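Local atomic coordinates of UDP-glucose:anthocyanidin 3-O-glucosyltransferase (Clitoria ternatea, PDB entry 4REL), a protein that belongs to a plant glycosyltransferase family with the GT-B fold, with two Rossmann-like domains facing each other across a cleft. Residues 212-217 with 423-428; 267-272 with 283-288; 83-86 with 91-94; 23-28 with 35-40. All blocks are in the same frame, centred on the assembly; numbering follows the deposited sequence. Where two conformers were deposited one is given.

Interaction 1 (212-217 with 423-428); sequences NFFAEL and QDAVGP
Ala425 CB meets the carboxylate of Glu216, with OE1 3.3 Å from that methyl. On the buried side, Phe214 CE1 reaches Val426 CG1 at 3.7 Å, and the ring meets this methyl obliquely. Ala425 CB lies farther from the same ring, 4.4 Å from CD1. The Glu216 chain is bent at chi2 (84°), which turns the carboxylate in against the methyl of Ala425, beside the last turn of helix 409-425. Water 1 lies within hydrogen-bonding distance of Glu216 OE1 (2.9 Å) and Ala425 O (2.8 Å), but has more acceptors near it than protons to give. Water 2 lies 3.2 Å from Glu216 OE2 and makes a weak bond to Asp424 O. Glu216 OE2 also accepts the backbone N-H of Gln431. Around the Phe214 ring, Val422, Met350 and Pro238 complete the packing. Leu217 N bonds back to Phe214 O at 3.0 Å, at the short 3-10 turn that carries Glu216. The loop after strand 208-211 of the N-terminal sheet thus meets the end of helix 409-425. An apolar patch lies inside, and a carboxylate lies against the flank of the last helical turn on the exposed side. No direct hydrogen bond joins the segments, and the polar link probably runs through water.

Interaction 2 (267-272 with 283-288); sequences AYVCFG and VAVAEA
This contact lies inside a beta-alpha-beta unit, where helix 279-292 packs on strand 266-270, the strand from which the unit starts. Val285 is the one helix residue of 283-288 that touches 267-272, and it does so with both methyls. Its CG2 lies 3.7 Å from Phe271 CE1. Its CG1 is 4.2 Å from that same ring carbon and 4.3 Å from Val269 CG1. The valine torsion (chi1 166°) sets CG1 anti to the backbone N and CG2 anti to the carbonyl carbon. This spreads the fork so that CG2 approaches the ring, while CG1 reaches both the ring and Val269. Phe271 lies two residues after Val269, and its side chain lies alongside that of Val285, pointing the opposite way. The ring meets the methyl obliquely. The backbones stay well apart, with 9.1 Å between Val269 CA and Val285 CA, and the side chains bridge that distance. All three touching residues are buried, and no hydrogen bond crosses between the segments. Trp298 of the neighbouring strand 296-299 completes the cluster. It touches Val269 and Val285, and its ring meets that of Phe271 with the planes about 70° apart. Phe390 also touches Val285, and Pro277 lies against Phe271. On its two edges the strand bonds through its backbone to Val297 and to Val339 and Val341. A hydrophobic helix face laid over a parallel sheet is the usual packing of a beta-alpha-beta crossover, as in the Rossmann-like domains of the GT-B fold.

Interaction 3 (83-86 with 91-94); sequences DLFL and DNLR
Asn92 ND2 is gripped by two acceptors, Ser65 O and Thr88 OG1, while the ring of Phe85 lies close by. Phe85 CE1 is 4.1 Å from this nitrogen. The amide and ring planes are 70° apart, and the two side chains cross at about a right angle. This approach is a van der Waals contact. The polar needs of the nitrogen are met by its two oxygen partners. Both side chains have CG anti to the backbone N (chi1 174° for Phe85 and -174° for Asn92), which directs ring and amide into the junction between the helices. Beside the amide, Leu93 CD2 comes to 4.3 Å from Phe85 CZ and meets the ring obliquely. Ile64 of strand 59-64 touches Phe85, Asn92 and Leu93 alike. Thr88 OG1 also bonds to Phe85 O, so one hydroxyl links the end of helix 80-86 to Asn92 on helix 89-104. Farther along, Arg94 NH1 and Asp91 OD1 form a salt bridge at 3.1 Å within the second helix. The side chain of Phe85 is about 10 Å from the bound 3,5,7-trihydroxy-2-(4-hydroxyphenyl)-4H-chromen-4-one, and Leu82, on the same helix, lines its pocket. The two acceptors help fix the rotation of the amide, with its nitrogen toward the ring. A buried polar group is thus satisfied within the buried junction of two successive helices.

Interaction 4 (23-28 with 35-40); sequences NLVLKL and TSFSFI. With ACT (acetate ion), chain G.
Val25 holds CG1 anti to its backbone nitrogen (chi1 170°), and Phe37 sets CG anti to the carbonyl carbon (chi1 -66°). The two side chains then overlap side by side, each running toward the other's backbone. Val25 CG1 lies 4.0 Å from Phe37 CB and 4.2 Å from Phe37 CD1. One turn on, Leu28 CB comes to 3.7 Å from Phe37 CE1, and the ring carbon CZ of Phe37 is 3.7 Å from Leu28 O. The other methyl, Val25 CG2, meets Phe39 at its ring edge, 4.3 Å from CD1. All four residues are buried. Helix 18-31 and strand 36-42 belong to the first beta-alpha-beta unit of the N-terminal Rossmann-like sheet. The axes of segments 23-28 and 36-40 run nearly antiparallel, at 165°, and approach to 9.8 Å. Ile9 of strand 6-10 also touches Val25, while Val440 and Ile443 of helix 431-445 cover Leu28. Phe50 makes an edge-to-face contact with Phe39. On the other side of the strand, Ser36 OG lies 2.7 Å from O of an acetate ion, probably from the crystallisation liquor. Arg60 NH1 also bonds to the acetate, and Gln106 OE1 competes for the single proton of the serine hydroxyl.

In the fold
From the N terminus, interaction 4 closes first, a short loop joining helix 18-31 to strand 36-42. Interaction 3 follows in series and joins the successive helices 80-86 and 89-104 in the same half of the protein. The nearest atoms of interactions 3 and 4 are about 5 Å apart. Interaction 1 then opens after strand 208-211 and closes at the end of helix 409-425, across 205 intervening residues. Only interaction 2 is nested, inside that long loop, within the second parallel sheet. None of the four cross. Interaction 1 thus ties a loop of the N-terminal sheet to a late helix. Interactions 2 and 4 lie on opposite sides of the chain's centre, one in each sheet.

Interaction 1 (212-217 with 423-428)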
loop_
_atom_site.group_PDB
_atom_site.type_symbol
_atom_site.label_atom_id
_atom_site.label_comp_id
_atom_site.label_asym_id
_atom_site.label_seq_id
_atom_site.Cartn_x
_atom_site.Cartn_y
_atom_site.Cartn_z
ATOM N N ASN A 212 8.907 0.946 1.157
ATOM C CA ASN A 212 8.558 0.298 -0.105
ATOM C C ASN A 212 8.168 1.356 -1.135
ATOM O O ASN A 212 7.036 1.386 -1.611
ATOM C CB ASN A 212 7.363 -0.633 0.133
ATOM C CG ASN A 212 7.181 -1.655 -0.970
ATOM O OD1 ASN A 212 8.152 -2.260 -1.439
ATOM N ND2 ASN A 212 5.928 -1.853 -1.398
ATOM N N PHE A 213 9.101 2.232 -1.481
ATOM C CA PHE A 213 8.785 3.332 -2.385
ATOM C C PHE A 213 10.045 3.898 -3.039
ATOM O O PHE A 213 11.129 3.336 -2.913
ATOM C CB PHE A 213 8.031 4.427 -1.617
ATOM C CG PHE A 213 7.217 5.330 -2.500
ATOM C CD1 PHE A 213 6.251 4.799 -3.342
ATOM C CD2 PHE A 213 7.416 6.700 -2.485
ATOM C CE1 PHE A 213 5.491 5.619 -4.167
ATOM C CE2 PHE A 213 6.671 7.530 -3.311
ATOM C CZ PHE A 213 5.706 6.992 -4.150
ATOM N N PHE A 214 9.885 5.014 -3.740
ATOM C CA PHE A 214 10.973 5.650 -4.468
ATOM C C PHE A 214 11.397 6.911 -3.721
ATOM O O PHE A 214 10.633 7.871 -3.639
ATOM C CB PHE A 214 10.489 6.032 -5.877
ATOM C CG PHE A 214 9.735 4.931 -6.592
ATOM C CD1 PHE A 214 10.416 3.869 -7.174
ATOM C CD2 PHE A 214 8.352 4.975 -6.701
ATOM C CE1 PHE A 214 9.722 2.860 -7.835
ATOM C CE2 PHE A 214 7.651 3.974 -7.363
ATOM C CZ PHE A 214 8.339 2.914 -7.929
ATOM N N ALA A 215 12.612 6.913 -3.174
ATOM C CA ALA A 215 13.088 8.047 -2.388
ATOM C C ALA A 215 13.023 9.353 -3.176
ATOM O O ALA A 215 12.739 10.417 -2.619
ATOM C CB ALA A 215 14.512 7.790 -1.904
ATOM N N GLU A 216 13.274 9.253 -4.481
ATOM C CA GLU A 216 13.303 10.415 -5.371
ATOM C C GLU A 216 11.947 11.108 -5.501
ATOM O O GLU A 216 11.870 12.256 -5.941
ATOM C CB GLU A 216 13.834 9.995 -6.749
ATOM C CG GLU A 216 15.298 9.555 -6.761
ATOM C CD GLU A 216 15.514 8.092 -6.373
ATOM O OE1 GLU A 216 14.566 7.431 -5.892
ATOM O OE2 GLU A 216 16.648 7.601 -6.560
ATOM N N LEU A 217 10.878 10.423 -5.107
ATOM C CA LEU A 217 9.528 10.990 -5.182
ATOM C C LEU A 217 9.058 11.639 -3.888
ATOM O O LEU A 217 8.086 12.391 -3.887
ATOM C CB LEU A 217 8.505 9.924 -5.592
ATOM C CG LEU A 217 8.371 9.574 -7.067
ATOM C CD1 LEU A 217 7.121 8.715 -7.274
ATOM C CD2 LEU A 217 8.286 10.836 -7.902
ATOM N N GLN A 423 11.531 5.843 -13.448
ATOM C CA GLN A 423 12.387 5.019 -14.308
ATOM C C GLN A 423 13.854 5.206 -13.948
ATOM O O GLN A 423 14.613 4.239 -13.873
ATOM C CB GLN A 423 12.116 5.285 -15.803
ATOM C CG GLN A 423 10.817 4.650 -16.285
ATOM C CD GLN A 423 10.379 5.091 -17.666
ATOM O OE1 GLN A 423 9.858 4.288 -18.454
ATOM N NE2 GLN A 423 10.551 6.374 -17.958
ATOM N N ASP A 424 14.249 6.443 -13.680
ATOM C CA ASP A 424 15.630 6.696 -13.264
ATOM C C ASP A 424 15.916 6.246 -11.813
ATOM O O ASP A 424 17.057 5.949 -11.465
ATOM C CB ASP A 424 16.008 8.164 -13.501
ATOM C CG ASP A 424 15.916 8.564 -14.978
ATOM O OD1 ASP A 424 16.222 7.722 -15.855
ATOM O OD2 ASP A 424 15.539 9.721 -15.265
ATOM N N ALA A 425 14.877 6.169 -10.986
ATOM C CA ALA A 425 15.015 5.745 -9.584
ATOM C C ALA A 425 15.281 4.239 -9.461
ATOM O O ALA A 425 16.039 3.797 -8.588
ATOM C CB ALA A 425 13.776 6.118 -8.783
ATOM N N VAL A 426 14.641 3.455 -10.329
ATOM C CA VAL A 426 14.796 1.997 -10.304
ATOM C C VAL A 426 16.026 1.565 -11.084
ATOM O O VAL A 426 16.354 0.377 -11.146
ATOM C CB VAL A 426 13.565 1.279 -10.871
ATOM C CG1 VAL A 426 12.315 1.859 -10.274
ATOM C CG2 VAL A 426 13.541 1.384 -12.384
ATOM N N GLY A 427 16.703 2.540 -11.682
ATOM C CA GLY A 427 17.944 2.282 -12.386
ATOM C C GLY A 427 19.049 1.830 -11.455
ATOM O O GLY A 427 18.927 1.943 -10.236
ATOM N N PRO A 428 20.154 1.336 -12.031
ATOM C CA PRO A 428 21.295 0.748 -11.317
ATOM C C PRO A 428 22.041 1.756 -10.450
ATOM O O PRO A 428 22.918 1.366 -9.674
ATOM C CB PRO A 428 22.205 0.275 -12.451
ATOM C CG PRO A 428 21.885 1.198 -13.585
ATOM C CD PRO A 428 20.410 1.444 -13.480
HETATM O O HOH W 1 15.630 4.770 -6.038
HETATM O O HOH W 2 17.608 8.587 -9.458
#

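Interaction 2 (267-272 with 283-288)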
loop_
_atom_site.group_PDB
_atom_site.type_symbol
_atom_site.label_atom_id
_atom_site.label_comp_id
_atom_site.label_asym_id
_atom_site.label_seq_id
_atom_site.Cartn_x
_atom_site.Cartn_y
_atom_site.Cartn_z
ATOM N N ALA A 267 -10.794 5.641 -18.888
ATOM C CA ALA A 267 -10.772 5.740 -17.428
ATOM C C ALA A 267 -10.783 4.349 -16.788
ATOM O O ALA A 267 -11.731 3.575 -16.981
ATOM C CB ALA A 267 -11.966 6.554 -16.937
ATOM N N TYR A 268 -9.740 4.027 -16.021
ATOM C CA TYR A 268 -9.724 2.794 -15.245
ATOM C C TYR A 268 -10.161 3.138 -13.829
ATOM O O TYR A 268 -9.576 4.004 -13.176
ATOM C CB TYR A 268 -8.320 2.158 -15.246
ATOM C CG TYR A 268 -8.168 1.052 -14.220
ATOM C CD1 TYR A 268 -9.104 0.030 -14.139
ATOM C CD2 TYR A 268 -7.093 1.038 -13.333
ATOM C CE1 TYR A 268 -8.983 -0.985 -13.207
ATOM C CE2 TYR A 268 -6.956 0.022 -12.393
ATOM C CZ TYR A 268 -7.912 -0.985 -12.334
ATOM O OH TYR A 268 -7.812 -1.997 -11.404
ATOM N N VAL A 269 -11.211 2.468 -13.365
ATOM C CA VAL A 269 -11.798 2.759 -12.068
ATOM C C VAL A 269 -11.698 1.535 -11.164
ATOM O O VAL A 269 -12.135 0.436 -11.513
ATOM C CB VAL A 269 -13.282 3.145 -12.203
ATOM C CG1 VAL A 269 -13.869 3.476 -10.829
ATOM C CG2 VAL A 269 -13.437 4.324 -13.156
ATOM N N CYS A 270 -11.117 1.729 -9.989
ATOM C CA CYS A 270 -11.099 0.680 -8.989
ATOM C C CYS A 270 -11.008 1.334 -7.620
ATOM O O CYS A 270 -10.025 2.018 -7.329
ATOM C CB CYS A 270 -9.902 -0.233 -9.208
ATOM S SG CYS A 270 -9.975 -1.730 -8.204
ATOM N N PHE A 271 -12.020 1.161 -6.781
ATOM C CA PHE A 271 -11.907 1.765 -5.455
ATOM C C PHE A 271 -11.730 0.792 -4.284
ATOM O O PHE A 271 -12.306 0.983 -3.215
ATOM C CB PHE A 271 -12.950 2.874 -5.177
ATOM C CG PHE A 271 -14.330 2.600 -5.718
ATOM C CD1 PHE A 271 -14.885 3.433 -6.680
ATOM C CD2 PHE A 271 -15.089 1.548 -5.236
ATOM C CE1 PHE A 271 -16.166 3.206 -7.168
ATOM C CE2 PHE A 271 -16.367 1.310 -5.724
ATOM C CZ PHE A 271 -16.906 2.145 -6.689
ATOM N N GLY A 272 -10.906 -0.233 -4.494
ATOM C CA GLY A 272 -10.387 -1.042 -3.401
ATOM C C GLY A 272 -11.240 -2.207 -2.935
ATOM O O GLY A 272 -12.387 -2.365 -3.356
ATOM N N VAL A 283 -23.526 4.241 -7.117
ATOM C CA VAL A 283 -24.493 4.751 -8.081
ATOM C C VAL A 283 -23.968 6.010 -8.773
ATOM O O VAL A 283 -24.074 6.142 -9.988
ATOM C CB VAL A 283 -25.852 5.071 -7.427
ATOM C CG1 VAL A 283 -26.754 5.810 -8.413
ATOM C CG2 VAL A 283 -26.517 3.795 -6.935
ATOM N N ALA A 284 -23.402 6.927 -7.990
ATOM C CA ALA A 284 -22.848 8.163 -8.536
ATOM C C ALA A 284 -21.734 7.898 -9.543
ATOM O O ALA A 284 -21.658 8.562 -10.582
ATOM C CB ALA A 284 -22.333 9.068 -7.416
ATOM N N VAL A 285 -20.867 6.943 -9.227
ATOM C CA VAL A 285 -19.790 6.570 -10.142
ATOM C C VAL A 285 -20.371 6.067 -11.462
ATOM O O VAL A 285 -19.959 6.513 -12.539
ATOM C CB VAL A 285 -18.858 5.521 -9.514
ATOM C CG1 VAL A 285 -17.951 4.884 -10.573
ATOM C CG2 VAL A 285 -18.026 6.168 -8.398
ATOM N N ALA A 286 -21.348 5.166 -11.387
ATOM C CA ALA A 286 -21.979 4.664 -12.611
ATOM C C ALA A 286 -22.632 5.779 -13.437
ATOM O O ALA A 286 -22.421 5.861 -14.651
ATOM C CB ALA A 286 -22.991 3.557 -12.297
ATOM N N GLU A 287 -23.418 6.638 -12.788
ATOM C CA GLU A 287 -24.081 7.733 -13.497
ATOM C C GLU A 287 -23.089 8.653 -14.204
ATOM O O GLU A 287 -23.313 9.068 -15.349
ATOM C CB GLU A 287 -24.931 8.552 -12.521
ATOM C CG GLU A 287 -26.123 7.793 -11.987
ATOM C CD GLU A 287 -26.904 8.590 -10.970
ATOM O OE1 GLU A 287 -26.406 9.650 -10.528
ATOM O OE2 GLU A 287 -28.017 8.154 -10.611
ATOM N N ALA A 288 -22.001 8.978 -13.510
ATOM C CA ALA A 288 -20.983 9.880 -14.053
ATOM C C ALA A 288 -20.254 9.222 -15.213
ATOM O O ALA A 288 -20.004 9.852 -16.233
ATOM C CB ALA A 288 -19.993 10.291 -12.981
#

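Interaction 3 (83-86 with 91-94)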
loop_
_atom_site.group_PDB
_atom_site.type_symbol
_atom_site.label_atom_id
_atom_site.label_comp_id
_atom_site.label_asym_id
_atom_site.label_seq_id
_atom_site.Cartn_x
_atom_site.Cartn_y
_atom_site.Cartn_z
ATOM N N ASP A 83 -7.354 -6.450 15.093
ATOM C CA ASP A 83 -7.257 -6.476 16.555
ATOM C C ASP A 83 -6.996 -7.888 17.078
ATOM O O ASP A 83 -6.154 -8.093 17.959
ATOM C CB ASP A 83 -8.560 -5.974 17.187
ATOM C CG ASP A 83 -8.791 -4.478 16.994
ATOM O OD1 ASP A 83 -7.824 -3.728 16.760
ATOM O OD2 ASP A 83 -9.959 -4.047 17.108
ATOM N N LEU A 84 -7.748 -8.859 16.561
ATOM C CA LEU A 84 -7.649 -10.235 17.055
ATOM C C LEU A 84 -6.260 -10.804 16.815
ATOM O O LEU A 84 -5.686 -11.447 17.701
ATOM C CB LEU A 84 -8.734 -11.133 16.438
ATOM C CG LEU A 84 -10.162 -10.868 16.944
ATOM C CD1 LEU A 84 -11.185 -11.702 16.179
ATOM C CD2 LEU A 84 -10.269 -11.160 18.445
ATOM N N PHE A 85 -5.697 -10.553 15.636
ATOM C CA PHE A 85 -4.319 -10.984 15.404
ATOM C C PHE A 85 -3.341 -10.256 16.320
ATOM O O PHE A 85 -2.469 -10.875 16.915
ATOM C CB PHE A 85 -3.877 -10.776 13.954
ATOM C CG PHE A 85 -2.421 -11.088 13.739
ATOM C CD1 PHE A 85 -1.979 -12.408 13.742
ATOM C CD2 PHE A 85 -1.496 -10.070 13.586
ATOM C CE1 PHE A 85 -0.642 -12.705 13.567
ATOM C CE2 PHE A 85 -0.146 -10.358 13.418
ATOM C CZ PHE A 85 0.279 -11.676 13.399
ATOM N N LEU A 86 -3.461 -8.934 16.413
ATOM C CA LEU A 86 -2.511 -8.192 17.230
ATOM C C LEU A 86 -2.617 -8.629 18.697
ATOM O O LEU A 86 -1.615 -8.623 19.421
ATOM C CB LEU A 86 -2.709 -6.674 17.084
ATOM C CG LEU A 86 -2.371 -6.080 15.717
ATOM C CD1 LEU A 86 -2.901 -4.638 15.602
ATOM C CD2 LEU A 86 -0.875 -6.114 15.449
ATOM N N ASP A 91 4.033 -13.849 22.249
ATOM C CA ASP A 91 4.124 -15.302 22.412
ATOM C C ASP A 91 3.665 -16.086 21.185
ATOM O O ASP A 91 4.241 -17.120 20.852
ATOM C CB ASP A 91 3.416 -15.773 23.677
ATOM C CG ASP A 91 4.230 -15.491 24.916
ATOM O OD1 ASP A 91 5.473 -15.374 24.787
ATOM O OD2 ASP A 91 3.634 -15.382 26.003
ATOM N N ASN A 92 2.642 -15.593 20.500
ATOM C CA ASN A 92 2.222 -16.215 19.254
ATOM C C ASN A 92 3.325 -16.091 18.209
ATOM O O ASN A 92 3.601 -17.033 17.463
ATOM C CB ASN A 92 0.930 -15.566 18.760
ATOM C CG ASN A 92 0.353 -16.249 17.533
ATOM O OD1 ASN A 92 0.403 -17.475 17.396
ATOM N ND2 ASN A 92 -0.220 -15.454 16.637
ATOM N N LEU A 93 3.969 -14.930 18.158
ATOM C CA LEU A 93 5.078 -14.750 17.229
ATOM C C LEU A 93 6.227 -15.689 17.556
ATOM O O LEU A 93 6.887 -16.220 16.648
ATOM C CB LEU A 93 5.569 -13.299 17.235
ATOM C CG LEU A 93 4.511 -12.234 16.981
ATOM C CD1 LEU A 93 5.199 -10.859 16.990
ATOM C CD2 LEU A 93 3.830 -12.478 15.651
ATOM N N ARG A 94 6.471 -15.914 18.845
ATOM C CA ARG A 94 7.564 -16.794 19.262
ATOM C C ARG A 94 7.272 -18.254 18.941
ATOM O O ARG A 94 8.176 -19.071 18.863
ATOM C CB ARG A 94 7.879 -16.624 20.756
ATOM C CG ARG A 94 8.414 -15.242 21.113
ATOM C CD ARG A 94 8.690 -15.097 22.609
ATOM N NE ARG A 94 9.246 -13.785 22.929
ATOM C CZ ARG A 94 8.631 -12.858 23.662
ATOM N NH1 ARG A 94 7.427 -13.090 24.180
ATOM N NH2 ARG A 94 9.231 -11.697 23.876
#

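Interaction 4 (23-28 with 35-40)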
loop_
_atom_site.group_PDB
_atom_site.type_symbol
_atom_site.label_atom_id
_atom_site.label_comp_id
_atom_site.label_asym_id
_atom_site.label_seq_id
_atom_site.Cartn_x
_atom_site.Cartn_y
_atom_site.Cartn_z
ATOM N N ASN A 23 7.611 -9.841 -1.792
ATOM C CA ASN A 23 8.426 -9.288 -2.868
ATOM C C ASN A 23 9.833 -8.981 -2.364
ATOM O O ASN A 23 10.829 -9.363 -2.981
ATOM C CB ASN A 23 7.766 -8.018 -3.393
ATOM C CG ASN A 23 8.368 -7.534 -4.691
ATOM O OD1 ASN A 23 8.719 -8.328 -5.574
ATOM N ND2 ASN A 23 8.475 -6.213 -4.828
ATOM N N LEU A 24 9.917 -8.297 -1.230
ATOM C CA LEU A 24 11.223 -7.963 -0.659
ATOM C C LEU A 24 12.005 -9.213 -0.255
ATOM O O LEU A 24 13.199 -9.343 -0.551
ATOM C CB LEU A 24 11.058 -7.033 0.544
ATOM C CG LEU A 24 12.355 -6.710 1.303
ATOM C CD1 LEU A 24 13.315 -5.908 0.437
ATOM C CD2 LEU A 24 12.033 -5.942 2.588
ATOM N N VAL A 25 11.335 -10.143 0.416
ATOM C CA VAL A 25 11.998 -11.381 0.844
ATOM C C VAL A 25 12.494 -12.200 -0.352
ATOM O O VAL A 25 13.587 -12.782 -0.311
ATOM C CB VAL A 25 11.062 -12.226 1.747
ATOM C CG1 VAL A 25 11.651 -13.615 1.999
ATOM C CG2 VAL A 25 10.823 -11.503 3.073
ATOM N N LEU A 26 11.706 -12.238 -1.427
ATOM C CA LEU A 26 12.150 -12.921 -2.646
ATOM C C LEU A 26 13.451 -12.313 -3.171
ATOM O O LEU A 26 14.358 -13.041 -3.582
ATOM C CB LEU A 26 11.066 -12.883 -3.731
ATOM C CG LEU A 26 9.870 -13.813 -3.514
ATOM C CD1 LEU A 26 8.737 -13.498 -4.471
ATOM C CD2 LEU A 26 10.280 -15.275 -3.670
ATOM N N LYS A 27 13.546 -10.988 -3.157
ATOM C CA LYS A 27 14.757 -10.310 -3.640
ATOM C C LYS A 27 15.946 -10.638 -2.749
ATOM O O LYS A 27 17.043 -10.907 -3.236
ATOM C CB LYS A 27 14.562 -8.791 -3.680
ATOM C CG LYS A 27 13.563 -8.306 -4.737
ATOM C CD LYS A 27 13.258 -6.814 -4.559
ATOM C CE LYS A 27 12.068 -6.395 -5.415
ATOM N NZ LYS A 27 11.766 -4.943 -5.232
ATOM N N LEU A 28 15.724 -10.585 -1.439
ATOM C CA LEU A 28 16.788 -10.884 -0.475
ATOM C C LEU A 28 17.221 -12.348 -0.568
ATOM O O LEU A 28 18.409 -12.658 -0.469
ATOM C CB LEU A 28 16.323 -10.579 0.953
ATOM C CG LEU A 28 16.057 -9.097 1.242
ATOM C CD1 LEU A 28 15.401 -8.932 2.617
ATOM C CD2 LEU A 28 17.346 -8.284 1.161
ATOM N N THR A 35 21.465 -18.039 2.843
ATOM C CA THR A 35 20.814 -17.538 4.050
ATOM C C THR A 35 19.386 -18.070 4.102
ATOM O O THR A 35 18.728 -18.165 3.066
ATOM C CB THR A 35 20.790 -16.001 4.035
ATOM O OG1 THR A 35 22.135 -15.512 4.122
ATOM C CG2 THR A 35 19.982 -15.445 5.197
ATOM N N SER A 36 18.931 -18.438 5.299
ATOM C CA SER A 36 17.578 -18.957 5.499
ATOM C C SER A 36 16.615 -17.816 5.736
ATOM O O SER A 36 16.913 -16.915 6.521
ATOM C CB SER A 36 17.531 -19.873 6.720
ATOM O OG SER A 36 18.402 -20.983 6.539
ATOM N N PHE A 37 15.460 -17.876 5.075
ATOM C CA PHE A 37 14.396 -16.898 5.274
ATOM C C PHE A 37 13.132 -17.633 5.707
ATOM O O PHE A 37 12.621 -18.497 4.990
ATOM C CB PHE A 37 14.157 -16.087 3.992
ATOM C CG PHE A 37 15.325 -15.204 3.617
ATOM C CD1 PHE A 37 15.341 -13.863 3.976
ATOM C CD2 PHE A 37 16.429 -15.728 2.955
ATOM C CE1 PHE A 37 16.420 -13.042 3.651
ATOM C CE2 PHE A 37 17.516 -14.915 2.634
ATOM C CZ PHE A 37 17.508 -13.571 2.979
ATOM N N SER A 38 12.639 -17.293 6.892
ATOM C CA SER A 38 11.503 -17.993 7.466
ATOM C C SER A 38 10.326 -17.037 7.545
ATOM O O SER A 38 10.327 -16.104 8.346
ATOM C CB SER A 38 11.863 -18.542 8.849
ATOM O OG SER A 38 12.845 -19.585 8.758
ATOM N N PHE A 39 9.331 -17.278 6.698
ATOM C CA PHE A 39 8.183 -16.386 6.535
ATOM C C PHE A 39 7.045 -16.903 7.412
ATOM O O PHE A 39 6.536 -18.004 7.207
ATOM C CB PHE A 39 7.771 -16.371 5.055
ATOM C CG PHE A 39 6.945 -15.185 4.652
ATOM C CD1 PHE A 39 7.546 -14.062 4.105
ATOM C CD2 PHE A 39 5.568 -15.197 4.803
ATOM C CE1 PHE A 39 6.795 -12.965 3.714
ATOM C CE2 PHE A 39 4.802 -14.099 4.413
ATOM C CZ PHE A 39 5.415 -12.988 3.873
ATOM N N ILE A 40 6.641 -16.100 8.387
ATOM C CA ILE A 40 5.744 -16.569 9.433
ATOM C C ILE A 40 4.411 -15.837 9.320
ATOM O O ILE A 40 4.310 -14.655 9.650
ATOM C CB ILE A 40 6.358 -16.320 10.828
ATOM C CG1 ILE A 40 7.715 -17.030 10.947
ATOM C CG2 ILE A 40 5.407 -16.780 11.927
ATOM C CD1 ILE A 40 8.559 -16.568 12.151
HETATM C C ACT G . 18.675 -22.476 3.096
HETATM O O ACT G . 18.096 -22.171 4.162
HETATM O OXT ACT G . 18.276 -23.434 2.391
HETATM C CH3 ACT G . 19.950 -21.763 2.734
#